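Local structure of fructose transport system repressor FruR (Pseudomonas putida, 3O74) at residues Q23-A28 with L35-S40; G82-A87 with L246-E251; R105-Q110 with G212-N217; G140-A145 with G151-Y156. The protein probably acts as a LacI-family transcriptional regulator that binds specific DNA sequences, with fructose 1-phosphate as its preferred effector. All blocks are in the same frame, centred on the assembly; numbering follows the deposited sequence.

Contact 1: residues Q23-A28 with L35-S40; sequences QLEQGA and LLIASS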
loop_
_atom_site.group_PDB
_atom_site.type_symbol
_atom_site.label_atom_id
_atom_site.label_comp_id
_atom_site.label_asym_id
_atom_site.label_seq_id
_atom_site.Cartn_x
_atom_site.Cartn_y
_atom_site.Cartn_z
ATOM N N GLN B 23 9.429 6.392 -3.105
ATOM C CA GLN B 23 10.856 6.719 -3.164
ATOM C C GLN B 23 11.231 7.343 -4.504
ATOM O O GLN B 23 12.084 8.230 -4.570
ATOM C CB GLN B 23 11.704 5.469 -2.921
ATOM C CG GLN B 23 11.573 4.883 -1.532
ATOM C CD GLN B 23 12.223 5.746 -0.474
ATOM O OE1 GLN B 23 11.650 5.974 0.589
ATOM N NE2 GLN B 23 13.424 6.235 -0.762
ATOM N N LEU B 24 10.606 6.866 -5.574
ATOM C CA LEU B 24 10.820 7.452 -6.890
ATOM C C LEU B 24 10.319 8.888 -6.916
ATOM O O LEU B 24 11.013 9.785 -7.389
ATOM C CB LEU B 24 10.103 6.646 -7.973
ATOM C CG LEU B 24 10.803 5.410 -8.531
ATOM C CD1 LEU B 24 9.914 4.732 -9.564
ATOM C CD2 LEU B 24 12.156 5.771 -9.140
ATOM N N GLU B 25 9.111 9.104 -6.405
ATOM C CA GLU B 25 8.501 10.431 -6.462
ATOM C C GLU B 25 9.331 11.461 -5.697
ATOM O O GLU B 25 9.487 12.599 -6.142
ATOM C CB GLU B 25 7.055 10.400 -5.950
ATOM C CG GLU B 25 6.239 11.622 -6.363
ATOM C CD GLU B 25 4.737 11.400 -6.267
ATOM O OE1 GLU B 25 4.312 10.500 -5.513
ATOM O OE2 GLU B 25 3.979 12.129 -6.947
ATOM N N GLN B 26 9.869 11.048 -4.553
ATOM C CA GLN B 26 10.705 11.913 -3.730
ATOM C C GLN B 26 11.988 12.303 -4.452
ATOM O O GLN B 26 12.330 13.485 -4.548
ATOM C CB GLN B 26 11.063 11.212 -2.421
ATOM C CG GLN B 26 10.431 11.822 -1.186
ATOM C CD GLN B 26 9.210 11.057 -0.720
ATOM O OE1 GLN B 26 9.224 10.435 0.342
ATOM N NE2 GLN B 26 8.147 11.095 -1.516
ATOM N N GLY B 27 12.702 11.300 -4.951
ATOM C CA GLY B 27 13.939 11.531 -5.671
ATOM C C GLY B 27 13.714 12.355 -6.921
ATOM O O GLY B 27 14.508 13.235 -7.240
ATOM N N ALA B 28 12.626 12.072 -7.631
ATOM C CA ALA B 28 12.304 12.806 -8.851
ATOM C C ALA B 28 12.051 14.273 -8.538
ATOM O O ALA B 28 12.517 15.169 -9.253
ATOM C CB ALA B 28 11.099 12.187 -9.542
ATOM N N LEU B 35 6.162 12.751 -10.717
ATOM C CA LEU B 35 5.868 11.363 -11.049
ATOM C C LEU B 35 4.365 11.122 -11.182
ATOM O O LEU B 35 3.593 11.466 -10.292
ATOM C CB LEU B 35 6.454 10.424 -9.991
ATOM C CG LEU B 35 6.347 8.921 -10.266
ATOM C CD1 LEU B 35 7.283 8.507 -11.399
ATOM C CD2 LEU B 35 6.635 8.106 -9.013
ATOM N N LEU B 36 3.957 10.533 -12.302
ATOM C CA LEU B 36 2.577 10.108 -12.478
ATOM C C LEU B 36 2.508 8.591 -12.423
ATOM O O LEU B 36 3.232 7.892 -13.134
ATOM C CB LEU B 36 2.001 10.623 -13.793
ATOM C CG LEU B 36 1.866 12.141 -13.922
ATOM C CD1 LEU B 36 1.421 12.515 -15.327
ATOM C CD2 LEU B 36 0.900 12.692 -12.882
ATOM N N ILE B 37 1.630 8.088 -11.564
ATOM C CA ILE B 37 1.521 6.661 -11.329
ATOM C C ILE B 37 0.217 6.115 -11.901
ATOM O O ILE B 37 -0.834 6.761 -11.830
ATOM C CB ILE B 37 1.615 6.359 -9.825
ATOM C CG1 ILE B 37 2.973 6.818 -9.292
ATOM C CG2 ILE B 37 1.383 4.885 -9.555
ATOM C CD1 ILE B 37 3.041 6.906 -7.780
ATOM N N ALA B 38 0.296 4.924 -12.482
ATOM C CA ALA B 38 -0.881 4.256 -13.009
ATOM C C ALA B 38 -0.759 2.765 -12.745
ATOM O O ALA B 38 0.350 2.223 -12.707
ATOM C CB ALA B 38 -1.028 4.526 -14.488
ATOM N N SER B 39 -1.899 2.107 -12.557
ATOM C CA SER B 39 -1.905 0.685 -12.239
ATOM C C SER B 39 -2.557 -0.141 -13.344
ATOM O O SER B 39 -3.661 0.167 -13.796
ATOM C CB SER B 39 -2.612 0.431 -10.907
ATOM O OG SER B 39 -2.800 -0.957 -10.706
ATOM N N SER B 40 -1.858 -1.192 -13.768
ATOM C CA SER B 40 -2.340 -2.099 -14.801
ATOM C C SER B 40 -3.234 -3.175 -14.198
ATOM O O SER B 40 -3.966 -3.862 -14.911
ATOM C CB SER B 40 -1.156 -2.787 -15.472
ATOM O OG SER B 40 -0.546 -3.691 -14.567
HETATM O O HOH W 1 5.311 14.235 -8.086
#

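Contact 2: residues G82-A87 with L246-E251; sequences GLPVIA and LAAIEE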
loop_
_atom_site.group_PDB
_atom_site.type_symbol
_atom_site.label_atom_id
_atom_site.label_comp_id
_atom_site.label_asym_id
_atom_site.label_seq_id
_atom_site.Cartn_x
_atom_site.Cartn_y
_atom_site.Cartn_z
ATOM N N GLY B 82 11.963 7.142 -29.150
ATOM C CA GLY B 82 12.737 8.034 -28.304
ATOM C C GLY B 82 12.392 8.053 -26.824
ATOM O O GLY B 82 12.964 8.840 -26.068
ATOM N N LEU B 83 11.462 7.203 -26.402
ATOM C CA LEU B 83 11.092 7.141 -24.988
ATOM C C LEU B 83 12.003 6.202 -24.199
ATOM O O LEU B 83 12.101 5.017 -24.514
ATOM C CB LEU B 83 9.634 6.700 -24.823
ATOM C CG LEU B 83 9.126 6.561 -23.384
ATOM C CD1 LEU B 83 9.274 7.868 -22.621
ATOM C CD2 LEU B 83 7.680 6.094 -23.361
ATOM N N PRO B 84 12.683 6.734 -23.173
ATOM C CA PRO B 84 13.461 5.896 -22.260
ATOM C C PRO B 84 12.540 5.029 -21.415
ATOM O O PRO B 84 11.644 5.558 -20.754
ATOM C CB PRO B 84 14.172 6.915 -21.364
ATOM C CG PRO B 84 14.130 8.205 -22.124
ATOM C CD PRO B 84 12.856 8.168 -22.897
ATOM N N VAL B 85 12.757 3.717 -21.440
ATOM C CA VAL B 85 11.952 2.793 -20.651
ATOM C C VAL B 85 12.830 2.093 -19.625
ATOM O O VAL B 85 13.795 1.414 -19.979
ATOM C CB VAL B 85 11.261 1.741 -21.544
ATOM C CG1 VAL B 85 10.484 0.745 -20.695
ATOM C CG2 VAL B 85 10.344 2.414 -22.553
ATOM N N ILE B 86 12.503 2.276 -18.351
ATOM C CA ILE B 86 13.254 1.639 -17.274
ATOM C C ILE B 86 12.378 0.619 -16.566
ATOM O O ILE B 86 11.373 0.979 -15.952
ATOM C CB ILE B 86 13.758 2.666 -16.246
ATOM C CG1 ILE B 86 14.529 3.785 -16.943
ATOM C CG2 ILE B 86 14.625 1.982 -15.191
ATOM C CD1 ILE B 86 15.774 3.303 -17.658
ATOM N N ALA B 87 12.753 -0.654 -16.655
ATOM C CA ALA B 87 12.006 -1.708 -15.972
ATOM C C ALA B 87 12.308 -1.695 -14.482
ATOM O O ALA B 87 13.433 -1.423 -14.070
ATOM C CB ALA B 87 12.319 -3.080 -16.576
ATOM N N LEU B 246 17.310 9.451 -15.466
ATOM C CA LEU B 246 17.837 10.797 -15.669
ATOM C C LEU B 246 19.053 10.832 -16.597
ATOM O O LEU B 246 19.265 11.813 -17.308
ATOM C CB LEU B 246 18.169 11.445 -14.325
ATOM C CG LEU B 246 16.977 11.602 -13.379
ATOM C CD1 LEU B 246 17.394 12.271 -12.080
ATOM C CD2 LEU B 246 15.865 12.387 -14.052
ATOM N N ALA B 247 19.847 9.766 -16.593
ATOM C CA ALA B 247 21.013 9.698 -17.471
ATOM C C ALA B 247 20.568 9.569 -18.922
ATOM O O ALA B 247 21.183 10.135 -19.817
ATOM C CB ALA B 247 21.919 8.547 -17.078
ATOM N N ALA B 248 19.492 8.824 -19.149
ATOM C CA ALA B 248 18.923 8.684 -20.484
ATOM C C ALA B 248 18.301 9.998 -20.954
ATOM O O ALA B 248 18.390 10.359 -22.130
ATOM C CB ALA B 248 17.889 7.577 -20.499
ATOM N N ILE B 249 17.667 10.714 -20.032
ATOM C CA ILE B 249 17.017 11.975 -20.376
ATOM C C ILE B 249 18.010 13.124 -20.550
ATOM O O ILE B 249 17.965 13.855 -21.543
ATOM C CB ILE B 249 15.973 12.379 -19.315
ATOM C CG1 ILE B 249 14.827 11.369 -19.291
ATOM C CG2 ILE B 249 15.447 13.785 -19.598
ATOM C CD1 ILE B 249 13.924 11.496 -18.084
ATOM N N GLU B 250 18.904 13.279 -19.581
ATOM C CA GLU B 250 19.773 14.449 -19.534
ATOM C C GLU B 250 21.133 14.256 -20.206
ATOM O O GLU B 250 21.718 15.215 -20.705
ATOM C CB GLU B 250 19.924 14.934 -18.090
ATOM C CG GLU B 250 18.576 15.230 -17.431
ATOM C CD GLU B 250 18.701 15.789 -16.027
ATOM O OE1 GLU B 250 19.809 15.726 -15.459
ATOM O OE2 GLU B 250 17.688 16.289 -15.487
ATOM N N GLU B 251 21.630 13.024 -20.231
ATOM C CA GLU B 251 22.924 12.745 -20.852
ATOM C C GLU B 251 22.792 11.859 -22.082
ATOM O O GLU B 251 23.782 11.563 -22.748
ATOM C CB GLU B 251 23.879 12.103 -19.847
ATOM C CG GLU B 251 24.156 12.967 -18.634
ATOM C CD GLU B 251 25.044 12.274 -17.624
ATOM O OE1 GLU B 251 25.868 11.432 -18.038
ATOM O OE2 GLU B 251 24.916 12.570 -16.417
#

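Contact 3: residues R105-Q110 with G212-N217; sequences RDASRQ and GTFGDN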
loop_
_atom_site.group_PDB
_atom_site.type_symbol
_atom_site.label_atom_id
_atom_site.label_comp_id
_atom_site.label_asym_id
_atom_site.label_seq_id
_atom_site.Cartn_x
_atom_site.Cartn_y
_atom_site.Cartn_z
ATOM N N ARG B 105 16.627 -14.977 -7.388
ATOM C CA ARG B 105 16.998 -16.384 -7.412
ATOM C C ARG B 105 17.799 -16.758 -6.170
ATOM O O ARG B 105 17.499 -17.746 -5.503
ATOM C CB ARG B 105 17.793 -16.710 -8.675
ATOM C CG ARG B 105 18.116 -18.178 -8.822
ATOM C CD ARG B 105 18.802 -18.473 -10.152
ATOM N NE ARG B 105 18.031 -19.409 -10.960
ATOM C CZ ARG B 105 18.172 -20.726 -10.911
ATOM N NH1 ARG B 105 19.069 -21.273 -10.091
ATOM N NH2 ARG B 105 17.413 -21.493 -11.686
ATOM N N ASP B 106 18.812 -15.958 -5.858
ATOM C CA ASP B 106 19.643 -16.209 -4.687
ATOM C C ASP B 106 18.862 -16.013 -3.389
ATOM O O ASP B 106 19.100 -16.707 -2.401
ATOM C CB ASP B 106 20.877 -15.306 -4.693
ATOM C CG ASP B 106 21.834 -15.624 -3.559
ATOM O OD1 ASP B 106 22.424 -16.725 -3.572
ATOM O OD2 ASP B 106 21.998 -14.776 -2.654
ATOM N N ALA B 107 17.936 -15.061 -3.395
ATOM C CA ALA B 107 17.107 -14.804 -2.227
ATOM C C ALA B 107 16.240 -16.022 -1.945
ATOM O O ALA B 107 16.051 -16.416 -0.794
ATOM C CB ALA B 107 16.244 -13.580 -2.452
ATOM N N SER B 108 15.719 -16.615 -3.015
ATOM C CA SER B 108 14.860 -17.783 -2.920
ATOM C C SER B 108 15.639 -19.010 -2.452
ATOM O O SER B 108 15.129 -19.839 -1.691
ATOM C CB SER B 108 14.209 -18.058 -4.272
ATOM O OG SER B 108 13.232 -19.070 -4.160
ATOM N N ARG B 109 16.879 -19.129 -2.907
ATOM C CA ARG B 109 17.698 -20.263 -2.514
ATOM C C ARG B 109 17.967 -20.224 -1.013
ATOM O O ARG B 109 17.811 -21.231 -0.321
ATOM C CB ARG B 109 19.014 -20.285 -3.288
ATOM C CG ARG B 109 19.572 -21.685 -3.488
ATOM C CD ARG B 109 21.095 -21.699 -3.529
ATOM N NE ARG B 109 21.669 -21.519 -2.200
ATOM C CZ ARG B 109 22.193 -20.381 -1.762
ATOM N NH1 ARG B 109 22.229 -19.320 -2.555
ATOM N NH2 ARG B 109 22.687 -20.306 -0.535
ATOM N N GLN B 110 18.366 -19.058 -0.514
ATOM C CA GLN B 110 18.627 -18.888 0.908
ATOM C C GLN B 110 17.361 -19.091 1.732
ATOM O O GLN B 110 17.398 -19.690 2.807
ATOM C CB GLN B 110 19.178 -17.492 1.191
ATOM C CG GLN B 110 20.577 -17.234 0.681
ATOM C CD GLN B 110 21.172 -15.979 1.285
ATOM O OE1 GLN B 110 21.149 -15.794 2.502
ATOM N NE2 GLN B 110 21.704 -15.105 0.438
ATOM N N GLY B 212 8.355 -19.336 5.038
ATOM C CA GLY B 212 9.255 -18.366 4.450
ATOM C C GLY B 212 8.573 -17.673 3.286
ATOM O O GLY B 212 7.811 -18.298 2.545
ATOM N N THR B 213 8.848 -16.384 3.115
ATOM C CA THR B 213 8.170 -15.601 2.089
ATOM C C THR B 213 9.059 -14.506 1.512
ATOM O O THR B 213 10.032 -14.084 2.137
ATOM C CB THR B 213 6.890 -14.941 2.643
ATOM O OG1 THR B 213 6.154 -14.338 1.572
ATOM C CG2 THR B 213 7.238 -13.875 3.678
ATOM N N PHE B 214 8.722 -14.066 0.305
ATOM C CA PHE B 214 9.289 -12.846 -0.247
ATOM C C PHE B 214 8.471 -11.673 0.259
ATOM O O PHE B 214 7.269 -11.799 0.495
ATOM C CB PHE B 214 9.278 -12.884 -1.772
ATOM C CG PHE B 214 10.408 -13.672 -2.363
ATOM C CD1 PHE B 214 10.463 -15.048 -2.219
ATOM C CD2 PHE B 214 11.413 -13.034 -3.073
ATOM C CE1 PHE B 214 11.509 -15.774 -2.769
ATOM C CE2 PHE B 214 12.453 -13.750 -3.623
ATOM C CZ PHE B 214 12.504 -15.121 -3.471
ATOM N N GLY B 215 9.119 -10.528 0.419
ATOM C CA GLY B 215 8.459 -9.386 1.018
ATOM C C GLY B 215 8.406 -9.570 2.519
ATOM O O GLY B 215 8.831 -10.596 3.049
ATOM N N ASP B 216 7.883 -8.572 3.214
ATOM C CA ASP B 216 7.856 -8.610 4.662
ATOM C C ASP B 216 6.715 -7.746 5.157
ATOM O O ASP B 216 6.117 -6.988 4.393
ATOM C CB ASP B 216 9.185 -8.112 5.231
ATOM C CG ASP B 216 9.339 -8.415 6.709
ATOM O OD1 ASP B 216 8.484 -9.137 7.268
ATOM O OD2 ASP B 216 10.321 -7.934 7.313
ATOM N N ASN B 217 6.415 -7.864 6.440
ATOM C CA ASN B 217 5.315 -7.131 7.022
ATOM C C ASN B 217 5.541 -6.982 8.514
ATOM O O ASN B 217 5.908 -7.940 9.197
ATOM C CB ASN B 217 4.000 -7.856 6.744
ATOM C CG ASN B 217 2.798 -6.953 6.878
ATOM O OD1 ASN B 217 2.331 -6.683 7.984
ATOM N ND2 ASN B 217 2.290 -6.475 5.748
#

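Contact 4: residues G140-A145 with G151-Y156; sequences GGFDEA and GEVRRY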
loop_
_atom_site.group_PDB
_atom_site.type_symbol
_atom_site.label_atom_id
_atom_site.label_comp_id
_atom_site.label_asym_id
_atom_site.label_seq_id
_atom_site.Cartn_x
_atom_site.Cartn_y
_atom_site.Cartn_z
ATOM N N GLY B 140 13.199 -21.085 -9.448
ATOM C CA GLY B 140 14.513 -21.604 -9.785
ATOM C C GLY B 140 15.422 -21.710 -8.575
ATOM O O GLY B 140 16.083 -22.728 -8.376
ATOM N N GLY B 141 15.453 -20.656 -7.764
ATOM C CA GLY B 141 16.251 -20.657 -6.550
ATOM C C GLY B 141 15.763 -21.695 -5.561
ATOM O O GLY B 141 16.556 -22.350 -4.880
ATOM N N PHE B 142 14.444 -21.842 -5.487
ATOM C CA PHE B 142 13.823 -22.848 -4.634
ATOM C C PHE B 142 14.280 -24.260 -5.012
ATOM O O PHE B 142 14.654 -25.050 -4.143
ATOM C CB PHE B 142 12.295 -22.722 -4.709
ATOM C CG PHE B 142 11.550 -23.810 -3.985
ATOM C CD1 PHE B 142 11.292 -23.711 -2.629
ATOM C CD2 PHE B 142 11.084 -24.919 -4.670
ATOM C CE1 PHE B 142 10.597 -24.710 -1.964
ATOM C CE2 PHE B 142 10.388 -25.918 -4.015
ATOM C CZ PHE B 142 10.144 -25.814 -2.659
ATOM N N ASP B 143 14.264 -24.574 -6.304
ATOM C CA ASP B 143 14.729 -25.880 -6.773
ATOM C C ASP B 143 16.201 -26.095 -6.446
ATOM O O ASP B 143 16.599 -27.176 -6.012
ATOM C CB ASP B 143 14.523 -26.025 -8.281
ATOM C CG ASP B 143 13.062 -26.107 -8.667
ATOM O OD1 ASP B 143 12.219 -26.346 -7.777
ATOM O OD2 ASP B 143 12.756 -25.941 -9.867
ATOM N N GLU B 144 17.002 -25.058 -6.663
ATOM C CA GLU B 144 18.443 -25.128 -6.448
ATOM C C GLU B 144 18.795 -25.547 -5.020
ATOM O O GLU B 144 19.739 -26.302 -4.803
ATOM C CB GLU B 144 19.090 -23.783 -6.782
ATOM C CG GLU B 144 20.424 -23.542 -6.102
ATOM C CD GLU B 144 21.616 -23.886 -6.974
ATOM O OE1 GLU B 144 21.491 -23.817 -8.215
ATOM O OE2 GLU B 144 22.684 -24.211 -6.414
ATOM N N ALA B 145 18.028 -25.057 -4.052
ATOM C CA ALA B 145 18.267 -25.387 -2.650
ATOM C C ALA B 145 17.794 -26.798 -2.317
ATOM O O ALA B 145 18.104 -27.333 -1.253
ATOM C CB ALA B 145 17.592 -24.374 -1.741
ATOM N N GLY B 151 12.827 -35.627 0.527
ATOM C CA GLY B 151 11.451 -35.544 0.992
ATOM C C GLY B 151 10.432 -35.282 -0.105
ATOM O O GLY B 151 10.752 -35.355 -1.293
ATOM N N GLU B 152 9.196 -34.997 0.298
ATOM C CA GLU B 152 8.138 -34.647 -0.643
ATOM C C GLU B 152 8.274 -33.185 -1.052
ATOM O O GLU B 152 8.405 -32.310 -0.200
ATOM C CB GLU B 152 6.761 -34.853 -0.009
ATOM C CG GLU B 152 6.595 -36.135 0.793
ATOM C CD GLU B 152 6.307 -37.345 -0.075
ATOM O OE1 GLU B 152 5.868 -38.378 0.475
ATOM O OE2 GLU B 152 6.512 -37.266 -1.304
ATOM N N VAL B 153 8.240 -32.922 -2.354
ATOM C CA VAL B 153 8.264 -31.546 -2.849
ATOM C C VAL B 153 7.053 -31.266 -3.725
ATOM O O VAL B 153 6.720 -32.056 -4.609
ATOM C CB VAL B 153 9.539 -31.242 -3.649
ATOM C CG1 VAL B 153 9.521 -29.799 -4.157
ATOM C CG2 VAL B 153 10.768 -31.494 -2.797
ATOM N N ARG B 154 6.394 -30.140 -3.474
ATOM C CA ARG B 154 5.255 -29.738 -4.282
ATOM C C ARG B 154 5.429 -28.296 -4.723
ATOM O O ARG B 154 5.924 -27.462 -3.965
ATOM C CB ARG B 154 3.955 -29.884 -3.493
ATOM C CG ARG B 154 3.616 -31.308 -3.089
ATOM C CD ARG B 154 3.162 -32.142 -4.276
ATOM N NE ARG B 154 2.650 -33.439 -3.845
ATOM C CZ ARG B 154 3.416 -34.478 -3.528
ATOM N NH1 ARG B 154 4.737 -34.373 -3.594
ATOM N NH2 ARG B 154 2.863 -35.621 -3.143
ATOM N N ARG B 155 5.032 -28.009 -5.956
ATOM C CA ARG B 155 5.072 -26.649 -6.469
ATOM C C ARG B 155 3.702 -26.278 -7.007
ATOM O O ARG B 155 3.154 -26.968 -7.870
ATOM C CB ARG B 155 6.126 -26.517 -7.569
ATOM C CG ARG B 155 7.537 -26.830 -7.108
ATOM C CD ARG B 155 8.453 -27.075 -8.291
ATOM N NE ARG B 155 9.780 -27.522 -7.877
ATOM C CZ ARG B 155 10.109 -28.791 -7.658
ATOM N NH1 ARG B 155 9.206 -29.752 -7.808
ATOM N NH2 ARG B 155 11.343 -29.101 -7.285
ATOM N N TYR B 156 3.148 -25.191 -6.483
ATOM C CA TYR B 156 1.845 -24.709 -6.915
ATOM C C TYR B 156 1.964 -23.260 -7.334
ATOM O O TYR B 156 2.291 -22.398 -6.521
ATOM C CB TYR B 156 0.821 -24.838 -5.786
ATOM C CG TYR B 156 0.386 -26.258 -5.535
ATOM C CD1 TYR B 156 -0.757 -26.770 -6.134
ATOM C CD2 TYR B 156 1.128 -27.096 -4.715
ATOM C CE1 TYR B 156 -1.155 -28.075 -5.912
ATOM C CE2 TYR B 156 0.738 -28.401 -4.489
ATOM C CZ TYR B 156 -0.402 -28.885 -5.089
ATOM O OH TYR B 156 -0.792 -30.185 -4.866
#

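Contact 1: residues Q23-A28 with L35-S40
In the beta-alpha-beta unit made of strand 4-9, helix 15-30 and strand 34-39, Leu24 and Glu25 of the helix lie against Leu35 of the returning strand. Leu35 is the centre of the packing. Its CD2 fits against the helix between CB of Leu24, 3.9 Å away, and CB of Glu25, while its own CB meets Glu25 CG at 3.8 Å. CG of Glu25 stands anti to the backbone N (chi1 -163°), and the extended chain beyond it crosses Leu35 obliquely and brings the carboxylate over the start of the strand. The short helix and strand axes run nearly antiparallel, at 162° and 8.9 Å apart, as a crossover unit requires when its second strand is parallel to its first. Leu5 and Phe7 of strand 4-9 extend the apolar layer under Leu35 and Leu24. No direct hydrogen bond links the segments. A water does so instead: it donates to Glu25 OE2 at 2.7 Å and accepts from the backbone N of Leu35 at 3.1 Å. The same OE2 also takes a hydrogen bond from the backbone N of Ser39 of the second subunit.

Contact 2: residues G82-A87 with L246-E251
Pro84, Ala248 and Ile249 carry nearly all of this small contact, in which the residues leading into strand 85-88 meet the last turn of helix 234-250. Pro84 contributes the largest share. Its ring turns one side to the helix, with CB 3.9 Å from the CB of Ala248, and its CG lies only slightly farther from the same methyl, so that neighbouring carbons CB and CG both rest on the one methyl. Because Ala248 ends at CB, the backbones can draw close: CA of Pro84 and CA of Ala248 are 6.4 Å apart. Ile249, next along the helix, joins from the flank, its CG1 standing 4.3 Å from Pro84 CG. Topologically the contact is long-range: helix 234-250 returns late in the chain to cover strands of the lobe that holds the N terminus, as in other periplasmic-binding-protein-like LacI-family domains. Ala61 of strand 61-64 touches both Pro84 and Ile249 and completes the patch, while Ile86 packs on Ala241 and Ala245 further up the same helix. No hydrogen bond crosses between the segments. Just ahead of the proline, Gly82, at positive phi, is the C-prime residue of the Schellman motif that ends helix 74-80 and turns the chain toward strand 85-88.

Contact 3: residues R105-Q110 with G212-N217
Phe214, at the end of strand 210-214, pushes the far rim of its ring against Ala107 and Ser108 of helix 104-116; the segments meet by van der Waals packing, with no hydrogen bond between them. Ser108 CB lies in the ring plane at the edge, 3.5 Å from CZ, and the backbone N of Ser108 is almost as near to that carbon. Ala107 CB approaches CE2 at an oblique angle, 4.0 Å away. A chi1 of -81° sets CG of Phe214 beside its backbone N, which swings the ring out to the side of the strand, toward the helix. Arg138 and Arg263 touch the phenylalanine as well. The hydrogen bonds stay within each segment or lead outside both. Ser108 OG turns aside to the backbone O of Arg138, so the serine meets the phenylalanine chiefly through its methylene. On the strand, Thr213 OG1 donates to the backbone O of Phe214 at 3.0 Å. Polar groups gather on the helix side turned from the strand: Asp106 OD2 takes a bond from Gln110 NE2 at 3.1 Å, while Arg109 NH1 forms a salt bridge with Asp106 OD1 whose hydrogen-bond geometry is weak. Here a helix packs on the carboxyl end of a sheet strand through one phenylalanine, as part of the layered alpha/beta core of the second lobe of the periplasmic-binding-protein-like fold.

Contact 4: residues G140-A145 with G151-Y156
Asp143 and Arg155 form a salt bridge in which one carboxylate oxygen takes two donors. Arg155 presents its side to the acid, NE giving a hydrogen bond to Asp143 OD1 at 2.7 Å and NH2 reaching the same oxygen at 2.9 Å. OD1 lies close to the guanidinium plane, but the carboxylate is turned by 74° against that plane. NE therefore arrives on the syn side of OD1, not far out of the carboxylate plane, while NH2 comes in from well above it. The arginine chain, extended from CG to NE, bridges the gap between helix 133-144 and strand 152-158, whose short axes run almost exactly antiparallel 11.3 Å apart. Against one face of the guanidinium, Val153 CG1 sits 3.4 Å from its plane, offset toward the rim. That methyl also meets the edge of the Phe142 ring, 4.0 Å from CE2, the two side chains coming from opposite directions. With CG turned opposite the backbone N (chi1 174°), Phe142 points its ring at the strand, where Ile123 and Leu125 of strand 122-128 add to the packing. These three elements make up one beta-alpha-beta unit. The ion pair lies toward solvent, with the Phe142 ring buried behind it; a doubly gripped OD1 would probably help to keep Asp143 ionised, although the exposure of Arg155 to solvent probably lessens the electrostatic gain.

How the contacts relate
Followed from the N terminus, the chain first closes contact 1, a short loop within one beta-alpha-beta unit at the edge of the first lobe, and leaves it complete before contact 2 opens. Contact 2 is the long closure: its second segment arrives some 160 residues later and draws helix 234-250 back onto the first lobe. Inside that span lies contact 3, which ties helix 104-116 to strand 210-214 in the second lobe, and within contact 3 lies contact 4, again a local beta-alpha-beta closure. None cross. Contacts 3 and 4 touch, Arg109 packing on Glu144 and Gly141, whereas contacts 1 and 2 stay about 6 Å apart at their nearest atoms.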